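Local coordinates for protein ochratoxinase (Aspergillus niger, PDB 4C65) that releases C-terminal, preferably aromatic, amino acids as a zinc-dependent carboxypeptidase and hydrolyses the mycotoxin ochratoxin A to ochratoxin alpha and L-phenylalanine, at residues L65-M70 with G341-E346; S111-A116 with S262-S267. One frame throughout, in Å; residues are numbered along the deposited sequence. Where two conformers were deposited one is given.

How the interactions relate
Both segments of interaction 2 fall, in sequence, between the two segments of interaction 1, and the centres of the two contacts are about 10 Å apart. They share one sheet, in which strands 60-67 and 109-114 are parallel neighbours. Past the end of strand 60-67, Cys68 O meets Arg113 NE at 2.7 Å and Met70 O meets Leu115 N at 2.8 Å, both probable hydrogen bonds. Met70 CE also packs on Tyr112 CZ at 3.5 Å. Both contacts border the zinc site. Interaction 1 holds His69, a ligand of the first zinc, and interaction 2 holds His265, a ligand of the second. His69 ND1 lies 3.0 Å from Glu264 OE1.

Interaction 1: residues L65-M70 with G341-E346; sequences LWDCHM and GPTALE
The carboxylate of Asp67, which faces Thr343 across this contact, is held at both oxygens. Asp67 OD1 accepts the backbone His69 N at 3.0 Å, with an N-H...O angle of 158°. This bond spans two residues and makes an Asx turn. The N-H meets Asp67 OD1 on its anti side, 30° out of the carboxylate plane. Asp67 OD2 is hydrogen-bonded to OG1 of Thr335, the residue before the active-site Asp336 in sequence.

No hydrogen bond joins the two segments. The link is made mainly by one methyl group. Thr343 CG2 lies 3.3 Å from Asp67 OD2, so the methyl presses against an oxygen that already has a polar partner. Met70 brings its thioether to the same methyl, with Met70 SD 3.7 Å from Thr343 CG2. The Met70 side chain crosses that of Thr343 at about a right angle. Its chain bends at chi2 and chi3, which curls the sulfur and CE toward Thr343. On Thr343, CG2 stands beside the backbone N and OG1 takes the position between N and carbonyl carbon (chi1 52°). That rotamer gives the methyl to Asp67 and Met70.

Segment 65-70 is the end of a TIM-barrel strand and carries the first histidine of the His-X-His motif of amidohydrolases, His69-Met70-His71. Both histidines bind the first zinc. The chain turns a corner at Cys68, and the Asx turn spans this corner. Segment 341-346 leads into helix 344-354.

Glu346 turns its CB toward the strand, but Glu346 OE1 stays 6.3 Å from Asp67 OD2. Its carboxylate is taken by Ser289 OG and Arg288 N. Pro342 centres an inverse gamma turn before Thr343 and packs on Phe437 of a second subunit.

Interaction 2: residues S111-A116 with S262-S267; sequences SYRDLA and SLEHVS
Arg113 reaches across from strand 109-114 and meets Ser262 and Glu264 with the two ends of its guanidinium. Arg113 NH1 donates to Ser262 OG at 3.0 Å, with the oxygen nearly in the guanidinium plane. Arg113 NH2 forms a salt bridge to Glu264 OE2 at 2.9 Å, bent to an N-H...O angle of 142°. Glu264 OE1 is also near, 3.1 Å from Arg113 NH2. The guanidinium and carboxylate planes stand 62° apart, and NH2 approaches OE2 from above the carboxylate plane. Ser262 OG donates to Glu264 OE2 at 2.8 Å, nearly in line with the C-O bond. Arginine, serine and glutamate thus close a small ring of bonds.

The Arg113 chain is extended until it bends at chi3 (62°), which turns the guanidinium edge toward both partners. Arg113 NE and NH1 also bond to Cys68 O and Ser372 O, which should fix the rotation of the group. Ser243 OG is a further hydrogen-bond partner of Glu264 OE2. The guanidinium beside it probably favours a negative carboxylate. Glu264 has two deposited conformers, so its bonds, which belong to one of them, are less certain.

The Leu115 side is looser: methyl groups meet the charged groups without a polar bond. Leu115 CD1 comes no nearer than 3.7 Å to Glu264 OE1. Within its own segment, Leu115 CD2 lies 3.8 Å above one face of the Arg113 guanidinium, toward its rim. All four touching residues are buried; Ala116, just beyond, is partly exposed.

Leu115 O is hydrogen-bonded to Lys204 NZ, and Lys204 bridges the zincs. Glu264, just before the zinc ligand His265 in sequence, also brings OE1 close to ND1 of His69. This is a second shell of the binuclear zinc centre, at the C-terminal ends of the strands of an amidohydrolase TIM barrel.

Interaction 1: residues L65-M70 with G341-E346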
loop_
_atom_site.group_PDB
_atom_site.type_symbol
_atom_site.label_atom_id
_atom_site.label_comp_id
_atom_site.label_asym_id
_atom_site.label_seq_id
_atom_site.Cartn_x
_atom_site.Cartn_y
_atom_site.Cartn_z
ATOM N N LEU A 65 7.545 32.203 -35.153
ATOM C CA LEU A 65 6.191 31.673 -35.146
ATOM C C LEU A 65 5.870 30.934 -33.851
ATOM O O LEU A 65 6.738 30.306 -33.253
ATOM C CB LEU A 65 6.003 30.738 -36.326
ATOM C CG LEU A 65 6.016 31.388 -37.702
ATOM C CD1 LEU A 65 6.308 30.344 -38.763
ATOM C CD2 LEU A 65 4.669 32.074 -37.942
ATOM N N TRP A 66 4.605 31.027 -33.442
ATOM C CA TRP A 66 4.067 30.283 -32.303
ATOM C C TRP A 66 3.137 29.186 -32.807
ATOM O O TRP A 66 2.455 29.354 -33.813
ATOM C CB TRP A 66 3.217 31.157 -31.418
ATOM C CG TRP A 66 3.947 32.025 -30.468
ATOM C CD1 TRP A 66 4.795 33.029 -30.772
ATOM C CD2 TRP A 66 3.799 32.040 -29.044
ATOM N NE1 TRP A 66 5.243 33.635 -29.619
ATOM C CE2 TRP A 66 4.641 33.040 -28.546
ATOM C CE3 TRP A 66 3.052 31.283 -28.141
ATOM C CZ2 TRP A 66 4.777 33.291 -27.191
ATOM C CZ3 TRP A 66 3.169 31.557 -26.792
ATOM C CH2 TRP A 66 4.019 32.563 -26.334
ATOM N N ASP A 67 3.146 28.042 -32.130
ATOM C CA ASP A 67 2.023 27.143 -32.199
ATOM C C ASP A 67 1.478 26.976 -30.803
ATOM O O ASP A 67 2.225 26.620 -29.879
ATOM C CB ASP A 67 2.386 25.810 -32.810
ATOM C CG ASP A 67 1.144 25.042 -33.254
ATOM O OD1 ASP A 67 0.455 24.457 -32.365
ATOM O OD2 ASP A 67 0.868 25.054 -34.469
ATOM N N CYS A 68 0.181 27.231 -30.658
ATOM C CA CYS A 68 -0.448 27.269 -29.358
ATOM C C CYS A 68 -1.138 25.981 -28.950
ATOM O O CYS A 68 -1.835 25.946 -27.935
ATOM C CB CYS A 68 -1.435 28.415 -29.322
ATOM S SG CYS A 68 -0.642 30.016 -29.596
ATOM N N HIS A 69 -0.969 24.927 -29.734
ATOM C CA HIS A 69 -1.523 23.641 -29.370
ATOM C C HIS A 69 -0.614 22.468 -29.749
ATOM O O HIS A 69 -0.860 21.781 -30.721
ATOM C CB HIS A 69 -2.908 23.437 -29.983
ATOM C CG HIS A 69 -3.703 22.380 -29.281
ATOM N ND1 HIS A 69 -4.987 22.591 -28.844
ATOM C CD2 HIS A 69 -3.369 21.136 -28.863
ATOM C CE1 HIS A 69 -5.426 21.507 -28.226
ATOM N NE2 HIS A 69 -4.462 20.615 -28.218
ATOM N N MET A 70 0.419 22.250 -28.950
ATOM C CA MET A 70 1.348 21.153 -29.159
ATOM C C MET A 70 1.178 20.149 -28.036
ATOM O O MET A 70 0.611 20.460 -27.011
ATOM C CB MET A 70 2.778 21.678 -29.181
ATOM C CG MET A 70 3.061 22.745 -30.249
ATOM S SD MET A 70 2.647 22.211 -31.912
ATOM C CE MET A 70 3.937 20.979 -32.134
ATOM N N GLY A 341 6.043 18.729 -35.806
ATOM C CA GLY A 341 4.928 18.335 -36.656
ATOM C C GLY A 341 4.625 19.393 -37.700
ATOM O O GLY A 341 5.289 20.431 -37.758
ATOM N N PRO A 342 3.619 19.135 -38.551
ATOM C CA PRO A 342 3.273 19.996 -39.667
ATOM C C PRO A 342 2.508 21.240 -39.229
ATOM O O PRO A 342 1.387 21.459 -39.672
ATOM C CB PRO A 342 2.391 19.095 -40.522
ATOM C CG PRO A 342 1.709 18.219 -39.525
ATOM C CD PRO A 342 2.754 17.945 -38.485
ATOM N N THR A 343 3.123 22.067 -38.388
ATOM C CA THR A 343 2.451 23.241 -37.870
ATOM C C THR A 343 2.137 24.333 -38.932
ATOM O O THR A 343 1.151 25.062 -38.812
ATOM C CB THR A 343 3.259 23.867 -36.723
ATOM O OG1 THR A 343 4.615 24.072 -37.138
ATOM C CG2 THR A 343 3.213 22.953 -35.477
ATOM N N ALA A 344 2.971 24.415 -39.971
ATOM C CA ALA A 344 2.797 25.416 -41.033
ATOM C C ALA A 344 1.464 25.270 -41.758
ATOM O O ALA A 344 0.892 26.258 -42.209
ATOM C CB ALA A 344 3.951 25.335 -42.027
ATOM N N LEU A 345 0.959 24.045 -41.848
ATOM C CA LEU A 345 -0.353 23.789 -42.425
ATOM C C LEU A 345 -1.474 24.605 -41.779
ATOM O O LEU A 345 -2.482 24.918 -42.428
ATOM C CB LEU A 345 -0.722 22.318 -42.279
ATOM C CG LEU A 345 -0.258 21.281 -43.295
ATOM C CD1 LEU A 345 -1.015 19.976 -43.089
ATOM C CD2 LEU A 345 -0.496 21.747 -44.719
ATOM N N GLU A 346 -1.344 24.880 -40.492
ATOM C CA GLU A 346 -2.394 25.583 -39.784
ATOM C C GLU A 346 -2.551 27.005 -40.332
ATOM O O GLU A 346 -3.668 27.561 -40.326
ATOM C CB GLU A 346 -2.109 25.605 -38.283
ATOM C CG GLU A 346 -3.288 26.027 -37.428
ATOM C CD GLU A 346 -4.467 25.067 -37.518
ATOM O OE1 GLU A 346 -4.284 23.899 -37.901
ATOM O OE2 GLU A 346 -5.587 25.505 -37.179
#

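Interaction 2: residues S111-A116 with S262-S267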
loop_
_atom_site.group_PDB
_atom_site.type_symbol
_atom_site.label_atom_id
_atom_site.label_comp_id
_atom_site.label_asym_id
_atom_site.label_seq_id
_atom_site.Cartn_x
_atom_site.Cartn_y
_atom_site.Cartn_z
ATOM N N SER A 111 8.323 29.616 -30.351
ATOM C CA SER A 111 7.521 29.354 -29.164
ATOM C C SER A 111 6.478 28.281 -29.441
ATOM O O SER A 111 5.862 28.264 -30.500
ATOM C CB SER A 111 6.831 30.639 -28.645
ATOM O OG SER A 111 7.766 31.549 -28.053
ATOM N N TYR A 112 6.294 27.416 -28.453
ATOM C CA TYR A 112 5.308 26.373 -28.456
ATOM C C TYR A 112 4.530 26.408 -27.125
ATOM O O TYR A 112 5.111 26.560 -26.074
ATOM C CB TYR A 112 6.005 25.023 -28.512
ATOM C CG TYR A 112 6.283 24.395 -29.869
ATOM C CD1 TYR A 112 5.774 24.912 -31.052
ATOM C CD2 TYR A 112 7.007 23.199 -29.934
ATOM C CE1 TYR A 112 6.022 24.269 -32.261
ATOM C CE2 TYR A 112 7.234 22.557 -31.122
ATOM C CZ TYR A 112 6.764 23.101 -32.286
ATOM O OH TYR A 112 6.998 22.427 -33.451
ATOM N N ARG A 113 3.205 26.271 -27.201
ATOM C CA ARG A 113 2.397 25.968 -26.030
ATOM C C ARG A 113 2.045 24.488 -26.031
ATOM O O ARG A 113 1.245 24.025 -26.857
ATOM C CB ARG A 113 1.137 26.841 -25.969
ATOM C CG ARG A 113 0.439 26.782 -24.609
ATOM C CD ARG A 113 -0.798 27.656 -24.554
ATOM N NE ARG A 113 -1.811 27.230 -25.520
ATOM C CZ ARG A 113 -3.098 27.559 -25.481
ATOM N NH1 ARG A 113 -3.590 28.320 -24.507
ATOM N NH2 ARG A 113 -3.919 27.113 -26.422
ATOM N N ASP A 114 2.695 23.758 -25.124
ATOM C CA ASP A 114 2.466 22.345 -24.885
ATOM C C ASP A 114 1.234 22.203 -23.992
ATOM O O ASP A 114 1.189 22.788 -22.910
ATOM C CB ASP A 114 3.690 21.755 -24.177
ATOM C CG ASP A 114 3.474 20.363 -23.687
ATOM O OD1 ASP A 114 2.780 19.575 -24.357
ATOM O OD2 ASP A 114 4.065 20.021 -22.656
ATOM N N LEU A 115 0.266 21.401 -24.420
ATOM C CA LEU A 115 -0.987 21.248 -23.677
ATOM C C LEU A 115 -1.231 19.843 -23.126
ATOM O O LEU A 115 -2.256 19.576 -22.487
ATOM C CB LEU A 115 -2.144 21.679 -24.564
ATOM C CG LEU A 115 -2.174 23.166 -24.894
ATOM C CD1 LEU A 115 -3.371 23.455 -25.788
ATOM C CD2 LEU A 115 -2.248 24.007 -23.617
ATOM N N ALA A 116 -0.281 18.939 -23.315
ATOM C CA ALA A 116 -0.285 17.681 -22.582
ATOM C C ALA A 116 1.046 16.999 -22.813
ATOM O O ALA A 116 1.380 16.659 -23.946
ATOM C CB ALA A 116 -1.412 16.785 -23.060
ATOM N N SER A 262 -8.686 30.621 -22.711
ATOM C CA SER A 262 -8.318 30.096 -24.011
ATOM C C SER A 262 -9.152 28.856 -24.277
ATOM O O SER A 262 -9.331 28.026 -23.399
ATOM C CB SER A 262 -6.814 29.786 -24.016
ATOM O OG SER A 262 -6.400 29.160 -25.222
ATOM N N LEU A 263 -9.708 28.740 -25.467
ATOM C CA LEU A 263 -10.510 27.578 -25.801
ATOM C C LEU A 263 -9.939 26.922 -27.020
ATOM O O LEU A 263 -9.569 27.614 -27.990
ATOM C CB LEU A 263 -11.959 27.972 -26.073
ATOM C CG LEU A 263 -12.654 28.683 -24.932
ATOM C CD1 LEU A 263 -14.041 29.118 -25.387
ATOM C CD2 LEU A 263 -12.738 27.814 -23.694
ATOM N N GLU A 264 -9.917 25.593 -27.002
ATOM C CA GLU A 264 -9.397 24.836 -28.123
ATOM C C GLU A 264 -10.507 24.116 -28.892
ATOM O O GLU A 264 -11.461 23.637 -28.281
ATOM C CB GLU A 264 -8.348 23.853 -27.632
ATOM C CG GLU A 264 -7.588 24.324 -26.420
ATOM C CD GLU A 264 -6.682 25.468 -26.866
ATOM O OE1 GLU A 264 -5.925 25.252 -27.850
ATOM O OE2 GLU A 264 -6.713 26.567 -26.254
ATOM N N HIS A 265 -10.336 24.034 -30.206
ATOM C CA HIS A 265 -11.279 23.411 -31.114
ATOM C C HIS A 265 -12.534 24.251 -31.275
ATOM O O HIS A 265 -12.830 24.736 -32.375
ATOM C CB HIS A 265 -11.628 21.972 -30.686
ATOM C CG HIS A 265 -10.458 21.205 -30.159
ATOM N ND1 HIS A 265 -9.336 20.957 -30.914
ATOM C CD2 HIS A 265 -10.216 20.673 -28.942
ATOM C CE1 HIS A 265 -8.453 20.302 -30.188
ATOM N NE2 HIS A 265 -8.968 20.106 -28.988
ATOM N N VAL A 266 -13.281 24.387 -30.186
ATOM C CA VAL A 266 -14.443 25.252 -30.112
ATOM C C VAL A 266 -15.429 24.960 -31.225
ATOM O O VAL A 266 -16.088 25.861 -31.737
ATOM C CB VAL A 266 -14.063 26.744 -30.125
ATOM C CG1 VAL A 266 -14.931 27.492 -29.132
ATOM C CG2 VAL A 266 -12.607 26.970 -29.747
ATOM N N SER A 267 -15.598 23.680 -31.523
ATOM C CA SER A 267 -16.334 23.229 -32.705
ATOM C C SER A 267 -17.786 23.703 -32.840
ATOM O O SER A 267 -18.298 23.772 -33.956
ATOM C CB SER A 267 -16.293 21.697 -32.779
ATOM O OG SER A 267 -14.954 21.252 -32.755
#